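Local coordinates for replicative DNA helicase DnaB, 1st part (Mycobacterium tuberculosis, PDB 2R5U), which probably unwinds duplex DNA ahead of the replisome as a hexameric ATP-dependent 5'-3' helicase, of which this chain is the N-terminal domain, at residues B[128-131]-B[132-135]; B[103-106]-B[107-111]; B[73-77]-B[78-82]. All coordinates share one frame; numbering follows the deposited sequence.

Interaction 1 of 3, residues B[128-131]-B[132-135]; sequences EKAL and LRRL
R133 folds back along the helix toward K129 and A130, one turn before it on helix 119-147. The backbone bonds are those of a regular alpha helix: L132 N, R133 N, R134 N and L135 N donate in turn to the carbonyls of E128, K129, A130 and L131. The bond from L132 N to E128 O is almost straight (177°), whereas that from L135 N to L131 O is more bent, at 143° and 3.1 Å.

Side-chain carbons pack against the same carbonyl oxygens. CG of L132 lies 3.4 Å from E128 O, and its CD1 also stays close to that carbonyl. CB of R134 sits 3.6 Å from A130 O, and its chain runs on extended from CG to NE, with R134 CG still 3.8 Å from A130 O.

Bent at chi3 (-6°), the R133 chain sets its guanidinium obliquely against K129 O and A130 CA. R133 NH1 comes to 3.4 Å from K129 O, at too poor an angle to bond, and R133 NH2 lies 4.0 Å from A130 CB. The hydrogen bonds of this group go outside the turn, from NH1 to P28 O and from NH2 to D59 O, while NH2 of R134 bonds P57 O.

V169 of helix 155-169 touches L131, R134 and L135, and a second subunit packs its G146 on L132 and its V158 on L135. The two arginines thus give their N-H groups to backbone carbonyls of flanking loops, which ties those loops to the helix and provides acceptors for the buried guanidinium of R133.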
loop_
_atom_site.group_PDB
_atom_site.type_symbol
_atom_site.label_atom_id
_atom_site.label_comp_id
_atom_site.label_asym_id
_atom_site.label_seq_id
_atom_site.Cartn_x
_atom_site.Cartn_y
_atom_site.Cartn_z
ATOM N N GLU B 128 -20.550 26.478 -19.900
ATOM C CA GLU B 128 -21.819 25.810 -20.123
ATOM C C GLU B 128 -21.644 24.307 -20.303
ATOM O O GLU B 128 -22.348 23.517 -19.667
ATOM C CB GLU B 128 -22.545 26.399 -21.326
ATOM C CG GLU B 128 -23.885 26.996 -20.977
ATOM C CD GLU B 128 -24.711 27.351 -22.190
ATOM O OE1 GLU B 128 -24.649 26.609 -23.202
ATOM O OE2 GLU B 128 -25.429 28.378 -22.126
ATOM N N LYS B 129 -20.684 23.918 -21.144
ATOM C CA LYS B 129 -20.383 22.514 -21.385
ATOM C C LYS B 129 -19.844 21.827 -20.131
ATOM O O LYS B 129 -20.162 20.644 -19.866
ATOM C CB LYS B 129 -19.416 22.371 -22.573
ATOM C CG LYS B 129 -19.972 22.942 -23.883
ATOM C CD LYS B 129 -21.139 22.144 -24.453
ATOM C CE LYS B 129 -21.666 22.787 -25.731
ATOM N NZ LYS B 129 -22.776 21.980 -26.336
ATOM N N ALA B 130 -19.054 22.560 -19.344
ATOM C CA ALA B 130 -18.562 22.043 -18.084
ATOM C C ALA B 130 -19.737 21.812 -17.118
ATOM O O ALA B 130 -19.809 20.754 -16.507
ATOM C CB ALA B 130 -17.535 22.959 -17.470
ATOM N N LEU B 131 -20.645 22.786 -17.009
ATOM C CA LEU B 131 -21.862 22.635 -16.174
ATOM C C LEU B 131 -22.611 21.345 -16.511
ATOM O O LEU B 131 -22.833 20.496 -15.637
ATOM C CB LEU B 131 -22.787 23.849 -16.289
ATOM C CG LEU B 131 -23.918 23.992 -15.251
ATOM C CD1 LEU B 131 -23.392 23.714 -13.833
ATOM C CD2 LEU B 131 -24.533 25.374 -15.308
ATOM N N LEU B 132 -22.947 21.191 -17.788
ATOM C CA LEU B 132 -23.613 20.004 -18.302
ATOM C C LEU B 132 -22.868 18.681 -18.085
ATOM O O LEU B 132 -23.492 17.675 -17.702
ATOM C CB LEU B 132 -23.973 20.199 -19.773
ATOM C CG LEU B 132 -24.949 21.333 -20.074
ATOM C CD1 LEU B 132 -24.996 21.592 -21.572
ATOM C CD2 LEU B 132 -26.354 21.003 -19.527
ATOM N N ARG B 133 -21.552 18.673 -18.306
ATOM C CA ARG B 133 -20.726 17.505 -17.998
ATOM C C ARG B 133 -20.743 17.124 -16.532
ATOM O O ARG B 133 -20.798 15.943 -16.211
ATOM C CB ARG B 133 -19.260 17.686 -18.424
ATOM C CG ARG B 133 -18.819 16.720 -19.475
ATOM C CD ARG B 133 -17.302 16.668 -19.768
ATOM N NE ARG B 133 -16.455 17.665 -19.096
ATOM C CZ ARG B 133 -16.333 18.955 -19.431
ATOM N NH1 ARG B 133 -17.022 19.491 -20.436
ATOM N NH2 ARG B 133 -15.508 19.722 -18.727
ATOM N N ARG B 134 -20.645 18.112 -15.649
ATOM C CA ARG B 134 -20.691 17.852 -14.211
ATOM C C ARG B 134 -22.041 17.296 -13.766
ATOM O O ARG B 134 -22.111 16.522 -12.807
ATOM C CB ARG B 134 -20.310 19.097 -13.407
ATOM C CG ARG B 134 -18.803 19.197 -13.243
ATOM C CD ARG B 134 -18.317 20.528 -12.711
ATOM N NE ARG B 134 -16.874 20.653 -12.957
ATOM C CZ ARG B 134 -16.095 21.627 -12.494
ATOM N NH1 ARG B 134 -16.603 22.595 -11.735
ATOM N NH2 ARG B 134 -14.801 21.631 -12.788
ATOM N N LEU B 135 -23.089 17.679 -14.484
ATOM C CA LEU B 135 -24.437 17.169 -14.258
ATOM C C LEU B 135 -24.537 15.697 -14.662
ATOM O O LEU B 135 -24.979 14.868 -13.870
ATOM C CB LEU B 135 -25.443 18.027 -15.013
ATOM C CG LEU B 135 -26.863 18.172 -14.480
ATOM C CD1 LEU B 135 -26.891 18.428 -12.970
ATOM C CD2 LEU B 135 -27.532 19.290 -15.226
#

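Interaction 2 of 3, residues B[103-106]-B[107-111]; sequences APYL and HTLIS
A103 opens the contact by accepting H107 N in the first of four backbone i to i+4 bonds between 103-106 and 107-111, on helix 102-111 of the all-helical N-terminal domain of DnaB. A103 O also lies 3.2 Å from H107 CD2, the imidazole standing obliquely to the carbonyl oxygen.

P104 O takes two donors: T108 N at 2.9 Å and the T108 hydroxyl OG1 at 3.1 Å, arriving from opposite faces of the carbonyl plane. The threonine can reach back because OG1 lies anti to its own carbonyl carbon (chi1 -62°).

With CG anti to the backbone N (chi1 -179°), Y105 lays one ring face against L109, whose CG sits over it, 4.2 Å from the ring centroid and 18° off the normal, a CH-pi contact displaced toward the ring's rim. L109 CD1 touches Y105 CE1, and the Y105 hydroxyl has a weak hydrogen bond to H65 NE2. L109 also packs on Q35 and L38 of helix 31-43.

L106 is buried against V87 and A88 of helix 84-93 and I100 of helix 97-100. L106 O receives I110 N at 3.1 Å, and CG1 of I110 comes within 3.5 Å of that same L106 O.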
loop_
_atom_site.group_PDB
_atom_site.type_symbol
_atom_site.label_atom_id
_atom_site.label_comp_id
_atom_site.label_asym_id
_atom_site.label_seq_id
_atom_site.Cartn_x
_atom_site.Cartn_y
_atom_site.Cartn_z
ATOM N N ALA B 103 6.029 23.686 -27.639
ATOM C CA ALA B 103 5.666 25.050 -28.007
ATOM C C ALA B 103 4.922 25.132 -29.337
ATOM O O ALA B 103 4.069 26.016 -29.491
ATOM C CB ALA B 103 6.900 25.986 -28.014
ATOM N N PRO B 104 5.216 24.217 -30.300
ATOM C CA PRO B 104 4.448 24.262 -31.556
ATOM C C PRO B 104 2.941 24.137 -31.299
ATOM O O PRO B 104 2.148 24.767 -31.991
ATOM C CB PRO B 104 4.949 23.028 -32.320
ATOM C CG PRO B 104 6.310 22.779 -31.779
ATOM C CD PRO B 104 6.216 23.127 -30.328
ATOM N N TYR B 105 2.556 23.355 -30.295
ATOM C CA TYR B 105 1.140 23.261 -29.937
ATOM C C TYR B 105 0.571 24.600 -29.449
ATOM O O TYR B 105 -0.539 24.980 -29.824
ATOM C CB TYR B 105 0.920 22.172 -28.898
ATOM C CG TYR B 105 -0.519 22.045 -28.525
ATOM C CD1 TYR B 105 -0.934 22.236 -27.209
ATOM C CD2 TYR B 105 -1.477 21.768 -29.496
ATOM C CE1 TYR B 105 -2.270 22.124 -26.866
ATOM C CE2 TYR B 105 -2.819 21.667 -29.164
ATOM C CZ TYR B 105 -3.196 21.841 -27.844
ATOM O OH TYR B 105 -4.515 21.750 -27.510
ATOM N N LEU B 106 1.333 25.306 -28.610
ATOM C CA LEU B 106 0.943 26.647 -28.169
ATOM C C LEU B 106 0.790 27.622 -29.330
ATOM O O LEU B 106 -0.131 28.439 -29.336
ATOM C CB LEU B 106 1.922 27.202 -27.124
ATOM C CG LEU B 106 2.185 26.352 -25.879
ATOM C CD1 LEU B 106 3.151 27.124 -24.986
ATOM C CD2 LEU B 106 0.874 26.044 -25.149
ATOM N N HIS B 107 1.677 27.519 -30.318
ATOM C CA HIS B 107 1.587 28.350 -31.520
ATOM C C HIS B 107 0.353 28.015 -32.365
ATOM O O HIS B 107 -0.277 28.915 -32.898
ATOM C CB HIS B 107 2.874 28.266 -32.347
ATOM C CG HIS B 107 4.031 28.967 -31.709
ATOM N ND1 HIS B 107 4.053 30.333 -31.517
ATOM C CD2 HIS B 107 5.180 28.493 -31.177
ATOM C CE1 HIS B 107 5.182 30.672 -30.919
ATOM N NE2 HIS B 107 5.883 29.573 -30.701
ATOM N N THR B 108 0.011 26.728 -32.446
ATOM C CA THR B 108 -1.242 26.288 -33.080
ATOM C C THR B 108 -2.481 26.899 -32.386
ATOM O O THR B 108 -3.362 27.449 -33.049
ATOM C CB THR B 108 -1.343 24.748 -33.112
ATOM O OG1 THR B 108 -0.276 24.203 -33.899
ATOM C CG2 THR B 108 -2.655 24.310 -33.704
ATOM N N LEU B 109 -2.524 26.842 -31.055
ATOM C CA LEU B 109 -3.605 27.471 -30.280
ATOM C C LEU B 109 -3.760 28.954 -30.548
ATOM O O LEU B 109 -4.872 29.445 -30.704
ATOM C CB LEU B 109 -3.392 27.263 -28.781
ATOM C CG LEU B 109 -3.541 25.844 -28.266
ATOM C CD1 LEU B 109 -3.268 25.803 -26.769
ATOM C CD2 LEU B 109 -4.938 25.310 -28.587
ATOM N N ILE B 110 -2.640 29.669 -30.598
ATOM C CA ILE B 110 -2.655 31.093 -30.909
ATOM C C ILE B 110 -3.254 31.347 -32.307
ATOM O O ILE B 110 -4.057 32.265 -32.484
ATOM C CB ILE B 110 -1.232 31.706 -30.757
ATOM C CG1 ILE B 110 -0.899 31.867 -29.264
ATOM C CG2 ILE B 110 -1.120 33.030 -31.478
ATOM C CD1 ILE B 110 0.570 32.088 -28.983
ATOM N N SER B 111 -2.879 30.500 -33.265
ATOM C CA SER B 111 -3.380 30.544 -34.649
ATOM C C SER B 111 -4.877 30.276 -34.810
ATOM O O SER B 111 -5.436 30.588 -35.858
ATOM C CB SER B 111 -2.615 29.550 -35.525
ATOM O OG SER B 111 -1.218 29.772 -35.469
#

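Interaction 3 of 3, residues B[73-77]-B[78-82]; sequences LDLYG and RGEPA
R78 lies across the end of helix 63-77 beside L75, within a Schellman motif in which G79, with positive phi (70°), turns the chain out of the helix. L75 O accepts both R78 N and E80 N, from opposite faces of its carbonyl plane, and Y76 O takes G79 N at 3.1 Å.

The arginine side chain doubles back over this turn. R78 CB is 3.4 Å from L75 O, and R78 CG passes 3.6 Å from D74 O, with CD a little farther from the same carbonyl. A bend at chi3 (-84°) then swings the guanidinium over L75, whose CA lies over one face of the group. NE stays near D74 O, and NH2 touches L75 CD2. NH2 also forms a salt bridge with E90 of helix 84-93, while D74 OD1 pairs with R94.

The L75 side chain splits between two neighbours: CD2, already against R78 NH2, also meets E80 OE2, and L75 CD1 sits 4.2 Å from A82 CB, with V87 packing on both L75 and A82. A third subunit touches E80 and P81 through its Y121 and N118. The other terminal nitrogen, R78 NH1, forms a salt bridge of 2.6 Å with E80 OE2.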
loop_
_atom_site.group_PDB
_atom_site.type_symbol
_atom_site.label_atom_id
_atom_site.label_comp_id
_atom_site.label_asym_id
_atom_site.label_seq_id
_atom_site.Cartn_x
_atom_site.Cartn_y
_atom_site.Cartn_z
ATOM N N LEU B 73 -2.679 30.344 -15.546
ATOM C CA LEU B 73 -3.153 30.855 -14.268
ATOM C C LEU B 73 -2.022 30.923 -13.243
ATOM O O LEU B 73 -1.975 31.857 -12.445
ATOM C CB LEU B 73 -4.302 30.010 -13.723
ATOM C CG LEU B 73 -5.673 30.068 -14.396
ATOM C CD1 LEU B 73 -6.693 29.850 -13.291
ATOM C CD2 LEU B 73 -5.973 31.364 -15.161
ATOM N N ASP B 74 -1.127 29.929 -13.255
ATOM C CA ASP B 74 0.061 29.946 -12.373
ATOM C C ASP B 74 0.889 31.215 -12.548
ATOM O O ASP B 74 1.259 31.873 -11.566
ATOM C CB ASP B 74 0.965 28.743 -12.631
ATOM C CG ASP B 74 1.040 27.815 -11.453
ATOM O OD1 ASP B 74 0.125 26.966 -11.304
ATOM O OD2 ASP B 74 2.023 27.943 -10.669
ATOM N N LEU B 75 1.181 31.536 -13.806
ATOM C CA LEU B 75 1.944 32.722 -14.176
ATOM C C LEU B 75 1.212 34.014 -13.813
ATOM O O LEU B 75 1.783 34.909 -13.201
ATOM C CB LEU B 75 2.270 32.683 -15.669
ATOM C CG LEU B 75 3.349 31.656 -16.065
ATOM C CD1 LEU B 75 3.402 31.487 -17.573
ATOM C CD2 LEU B 75 4.704 32.084 -15.532
ATOM N N TYR B 76 -0.061 34.085 -14.191
ATOM C CA TYR B 76 -0.898 35.250 -13.936
ATOM C C TYR B 76 -1.049 35.556 -12.426
ATOM O O TYR B 76 -0.996 36.717 -12.018
ATOM C CB TYR B 76 -2.245 35.035 -14.625
ATOM C CG TYR B 76 -3.311 36.084 -14.406
ATOM C CD1 TYR B 76 -3.374 37.227 -15.210
ATOM C CD2 TYR B 76 -4.315 35.884 -13.461
ATOM C CE1 TYR B 76 -4.394 38.171 -15.036
ATOM C CE2 TYR B 76 -5.328 36.811 -13.275
ATOM C CZ TYR B 76 -5.359 37.948 -14.056
ATOM O OH TYR B 76 -6.379 38.841 -13.859
ATOM N N GLY B 77 -1.233 34.515 -11.612
ATOM C CA GLY B 77 -1.324 34.657 -10.152
ATOM C C GLY B 77 -0.028 35.158 -9.525
ATOM O O GLY B 77 -0.028 35.664 -8.410
ATOM N N ARG B 78 1.067 35.028 -10.269
ATOM C CA ARG B 78 2.377 35.505 -9.853
ATOM C C ARG B 78 2.753 36.850 -10.429
ATOM O O ARG B 78 3.845 37.337 -10.177
ATOM C CB ARG B 78 3.438 34.477 -10.220
ATOM C CG ARG B 78 3.555 33.364 -9.217
ATOM C CD ARG B 78 4.776 32.524 -9.505
ATOM N NE ARG B 78 4.506 31.506 -10.511
ATOM C CZ ARG B 78 5.317 31.220 -11.523
ATOM N NH1 ARG B 78 6.455 31.886 -11.675
ATOM N NH2 ARG B 78 4.986 30.277 -12.392
ATOM N N GLY B 79 1.858 37.459 -11.200
ATOM C CA GLY B 79 2.152 38.727 -11.835
ATOM C C GLY B 79 3.184 38.626 -12.947
ATOM O O GLY B 79 3.803 39.623 -13.323
ATOM N N GLU B 80 3.364 37.426 -13.486
ATOM C CA GLU B 80 4.229 37.226 -14.639
ATOM C C GLU B 80 3.385 37.135 -15.915
ATOM O O GLU B 80 2.245 36.645 -15.876
ATOM C CB GLU B 80 5.105 35.978 -14.436
ATOM C CG GLU B 80 6.015 36.109 -13.183
ATOM C CD GLU B 80 6.721 34.827 -12.775
ATOM O OE1 GLU B 80 7.416 34.857 -11.728
ATOM O OE2 GLU B 80 6.588 33.787 -13.471
ATOM N N PRO B 81 3.939 37.598 -17.054
ATOM C CA PRO B 81 3.200 37.531 -18.307
ATOM C C PRO B 81 3.097 36.092 -18.811
ATOM O O PRO B 81 3.989 35.277 -18.552
ATOM C CB PRO B 81 4.057 38.378 -19.260
ATOM C CG PRO B 81 5.432 38.215 -18.757
ATOM C CD PRO B 81 5.284 38.180 -17.245
ATOM N N ALA B 82 2.025 35.793 -19.531
ATOM C CA ALA B 82 1.793 34.449 -20.053
ATOM C C ALA B 82 1.754 34.493 -21.582
ATOM O O ALA B 82 0.714 34.747 -22.183
ATOM C CB ALA B 82 0.511 33.884 -19.475
#

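In the fold
All three contacts are local, but they sit differently in the fold. Interactions 2 and 3 lie in the same family region, with nearest atoms about 7 Å apart, and both pack against helix 84-93. Interaction 1, on the long helix 119-147, is on the opposite side of the chain's centre from both and lies nearer that centre. It and interaction 2 are partly buried, while interaction 3 is a surface contact. Their chemistry follows suit: arginine bonds to loop carbonyls in interaction 1, an aromatic-leucine contact in interaction 2, and charged pairs around a helix end in interaction 3. Neighbouring subunits touch interactions 1 and 3, whereas none touches interaction 2.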